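Local coordinates for protein probable CoA-transferase alpha subunit (Rhodococcus jostii, PDB 6COJ) that probably works as the alpha subunit of a CoA-transferase-family enzyme and holds a bulky spirocyclic acyl-CoA thioester in its pocket, at residues L186-A194 with N238-V246. The protein carries 1 engineered substitution. Sequence-based numbering, arbitrary orientation.
Sequences LGDKHGNAA and NRMMVDGVV. With SO4 (sulfate ion), chain D.
Gly191 packs on Val242 and Val245 in a buried contact between the turn of a beta hairpin and the loop 238-243 together with the start of strand 244-247, one of the two outermost strands within this chain of the parallel sheet of the CoA-transferase fold. The hairpin, strands 186-187 and 193-194, turns through a type I beta turn from Asp188 to Gly191. Val242 presses CG1 to 3.7 Å from Gly191 CA, and a side chain on that alpha carbon would run into the valine. Val245 has CG1 anti to the backbone N (chi1 175°); both its methyls bear on Asp188 O, and CG2 also reaches Gly191 N at 3.6 Å. At the other end Arg239 runs alongside His190, its CD 3.4 Å from His190 CB, with guanidinium and imidazole planes nearly perpendicular. The arginine bends at chi3 (-72°) and carries its guanidinium to the chain of another protein, where NE forms a salt bridge with an acidic side chain and NH1 and NH2 hydrogen-bond the backbone. Asp188 OD1 takes the N-H of His190 in an Asx turn, while OD2, also hydrogen-bonded with Thr223 OG1, uses its syn lone pair to accept from Asn192 ND2 at 2.9 Å, almost straight at 170°. Asn192 ND2 also hydrogen-bonds an acidic side chain of the other protein. With an alanine here, both carboxylates would probably lose their amide donor and the bridging water its acceptor. That water donates to Asn192 OD1 at 2.7 Å and accepts from Arg239 N at 3.0 Å.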
loop_
_atom_site.group_PDB
_atom_site.type_symbol
_atom_site.label_atom_id
_atom_site.label_comp_id
_atom_site.label_asym_id
_atom_site.label_seq_id
_atom_site.Cartn_x
_atom_site.Cartn_y
_atom_site.Cartn_z
ATOM N N LEU A 186 14.921 15.122 -4.458
ATOM C CA LEU A 186 15.977 15.374 -3.496
ATOM C C LEU A 186 16.455 14.034 -2.975
ATOM O O LEU A 186 15.650 13.118 -2.790
ATOM C CB LEU A 186 15.418 16.193 -2.326
ATOM C CG LEU A 186 16.397 16.983 -1.473
ATOM C CD1 LEU A 186 17.148 18.000 -2.327
ATOM C CD2 LEU A 186 15.609 17.682 -0.393
ATOM N N GLY A 187 17.748 13.921 -2.718
ATOM C CA GLY A 187 18.264 12.683 -2.161
ATOM C C GLY A 187 19.654 12.888 -1.610
ATOM O O GLY A 187 20.300 13.904 -1.872
ATOM N N ASP A 188 20.115 11.893 -0.850
ATOM C CA ASP A 188 21.466 11.887 -0.310
ATOM C C ASP A 188 22.342 10.910 -1.102
ATOM O O ASP A 188 21.872 10.217 -2.013
ATOM C CB ASP A 188 21.443 11.715 1.219
ATOM C CG ASP A 188 21.139 10.285 1.685
ATOM O OD1 ASP A 188 21.147 9.335 0.863
ATOM O OD2 ASP A 188 20.812 10.148 2.886
ATOM N N LYS A 189 23.642 10.882 -0.773
ATOM C CA LYS A 189 24.575 10.046 -1.520
ATOM C C LYS A 189 24.406 8.568 -1.230
ATOM O O LYS A 189 25.083 7.753 -1.867
ATOM C CB LYS A 189 26.019 10.473 -1.246
ATOM C CG LYS A 189 26.469 10.293 0.194
ATOM C CD LYS A 189 27.886 10.838 0.318
ATOM C CE LYS A 189 28.431 10.743 1.717
ATOM N NZ LYS A 189 29.781 11.387 1.764
ATOM N N HIS A 190 23.526 8.202 -0.292
ATOM C CA HIS A 190 23.298 6.811 0.061
ATOM C C HIS A 190 22.013 6.253 -0.530
ATOM O O HIS A 190 21.733 5.064 -0.350
ATOM C CB HIS A 190 23.251 6.655 1.584
ATOM C CG HIS A 190 24.367 7.337 2.307
ATOM N ND1 HIS A 190 25.689 6.974 2.163
ATOM C CD2 HIS A 190 24.349 8.350 3.205
ATOM C CE1 HIS A 190 26.440 7.750 2.925
ATOM N NE2 HIS A 190 25.650 8.588 3.575
ATOM N N GLY A 191 21.207 7.081 -1.192
ATOM C CA GLY A 191 19.975 6.617 -1.784
ATOM C C GLY A 191 18.708 6.956 -1.022
ATOM O O GLY A 191 17.619 6.657 -1.525
ATOM N N ASN A 192 18.793 7.529 0.179
ATOM C CA ASN A 192 17.588 8.098 0.760
ATOM C C ASN A 192 17.093 9.203 -0.159
ATOM O O ASN A 192 17.890 10.017 -0.637
ATOM C CB ASN A 192 17.884 8.636 2.153
ATOM C CG ASN A 192 18.320 7.558 3.107
ATOM O OD1 ASN A 192 17.620 6.553 3.314
ATOM N ND2 ASN A 192 19.508 7.738 3.685
ATOM N N ALA A 193 15.795 9.203 -0.458
ATOM C CA ALA A 193 15.316 10.138 -1.471
ATOM C C ALA A 193 13.842 10.459 -1.273
ATOM O O ALA A 193 13.072 9.652 -0.728
ATOM C CB ALA A 193 15.571 9.643 -2.900
ATOM N N ALA A 194 13.458 11.645 -1.745
ATOM C CA ALA A 194 12.127 12.175 -1.518
ATOM C C ALA A 194 11.551 12.761 -2.796
ATOM O O ALA A 194 12.278 13.250 -3.674
ATOM C CB ALA A 194 12.124 13.264 -0.445
ATOM N N ASN A 238 14.579 4.382 0.833
ATOM C CA ASN A 238 15.600 4.215 1.855
ATOM C C ASN A 238 16.824 3.543 1.227
ATOM O O ASN A 238 16.824 3.202 0.041
ATOM C CB ASN A 238 15.029 3.486 3.084
ATOM C CG ASN A 238 14.608 2.056 2.786
ATOM O OD1 ASN A 238 15.324 1.312 2.113
ATOM N ND2 ASN A 238 13.438 1.673 3.273
ATOM N N ARG A 239 17.874 3.347 2.029
ATOM C CA ARG A 239 19.144 2.907 1.453
ATOM C C ARG A 239 19.074 1.502 0.873
ATOM O O ARG A 239 19.881 1.177 -0.004
ATOM C CB ARG A 239 20.276 2.995 2.483
ATOM C CG ARG A 239 20.695 4.405 2.827
ATOM C CD ARG A 239 21.918 4.423 3.757
ATOM N NE ARG A 239 21.585 3.995 5.120
ATOM C CZ ARG A 239 21.943 2.836 5.661
ATOM N NH1 ARG A 239 22.655 1.953 4.967
ATOM N NH2 ARG A 239 21.577 2.559 6.909
ATOM N N MET A 240 18.139 0.665 1.332
ATOM C CA MET A 240 18.000 -0.694 0.812
ATOM C C MET A 240 17.312 -0.740 -0.530
ATOM O O MET A 240 17.087 -1.842 -1.052
ATOM C CB MET A 240 17.131 -1.539 1.735
ATOM C CG MET A 240 17.519 -1.484 3.145
ATOM S SD MET A 240 16.696 -2.769 4.048
ATOM C CE MET A 240 15.063 -2.100 4.258
ATOM N N MET A 241 16.913 0.405 -1.068
ATOM C CA MET A 241 16.143 0.449 -2.302
ATOM C C MET A 241 16.896 1.065 -3.468
ATOM O O MET A 241 16.308 1.211 -4.549
ATOM C CB MET A 241 14.845 1.224 -2.066
ATOM C CG MET A 241 13.979 0.604 -0.980
ATOM S SD MET A 241 12.628 1.656 -0.402
ATOM C CE MET A 241 11.529 1.637 -1.815
ATOM N N VAL A 242 18.169 1.427 -3.290
ATOM C CA VAL A 242 18.916 2.204 -4.275
ATOM C C VAL A 242 20.336 1.670 -4.365
ATOM O O VAL A 242 20.984 1.413 -3.347
ATOM C CB VAL A 242 18.945 3.693 -3.873
ATOM C CG1 VAL A 242 19.857 4.486 -4.819
ATOM C CG2 VAL A 242 17.543 4.264 -3.856
ATOM N N ASP A 243 20.839 1.543 -5.592
ATOM C CA ASP A 243 22.229 1.161 -5.792
ATOM C C ASP A 243 23.108 2.276 -6.330
ATOM O O ASP A 243 24.299 2.296 -6.023
ATOM C CB ASP A 243 22.327 -0.076 -6.686
ATOM C CG ASP A 243 21.522 -1.224 -6.133
ATOM O OD1 ASP A 243 21.872 -1.737 -5.048
ATOM O OD2 ASP A 243 20.506 -1.580 -6.751
ATOM N N GLY A 244 22.554 3.202 -7.097
ATOM C CA GLY A 244 23.318 4.345 -7.562
ATOM C C GLY A 244 22.469 5.594 -7.542
ATOM O O GLY A 244 21.260 5.553 -7.796
ATOM N N VAL A 245 23.125 6.712 -7.238
ATOM C CA VAL A 245 22.496 8.026 -7.134
ATOM C C VAL A 245 23.158 8.955 -8.142
ATOM O O VAL A 245 24.382 9.119 -8.121
ATOM C CB VAL A 245 22.651 8.603 -5.714
ATOM C CG1 VAL A 245 22.099 10.033 -5.647
ATOM C CG2 VAL A 245 21.978 7.710 -4.694
ATOM N N VAL A 246 22.355 9.578 -9.003
ATOM C CA VAL A 246 22.854 10.503 -10.019
ATOM C C VAL A 246 22.293 11.888 -9.723
ATOM O O VAL A 246 21.076 12.055 -9.594
ATOM C CB VAL A 246 22.449 10.060 -11.435
ATOM C CG1 VAL A 246 23.003 11.039 -12.473
ATOM C CG2 VAL A 246 22.925 8.633 -11.719
HETATM S S SO4 D . 29.730 9.568 5.177
HETATM O O1 SO4 D . 30.509 9.960 4.008
HETATM O O2 SO4 D . 28.932 8.385 4.858
HETATM O O3 SO4 D . 30.644 9.264 6.276
HETATM O O4 SO4 D . 28.843 10.663 5.562
HETATM O O HOH W 1 17.675 4.290 4.828
#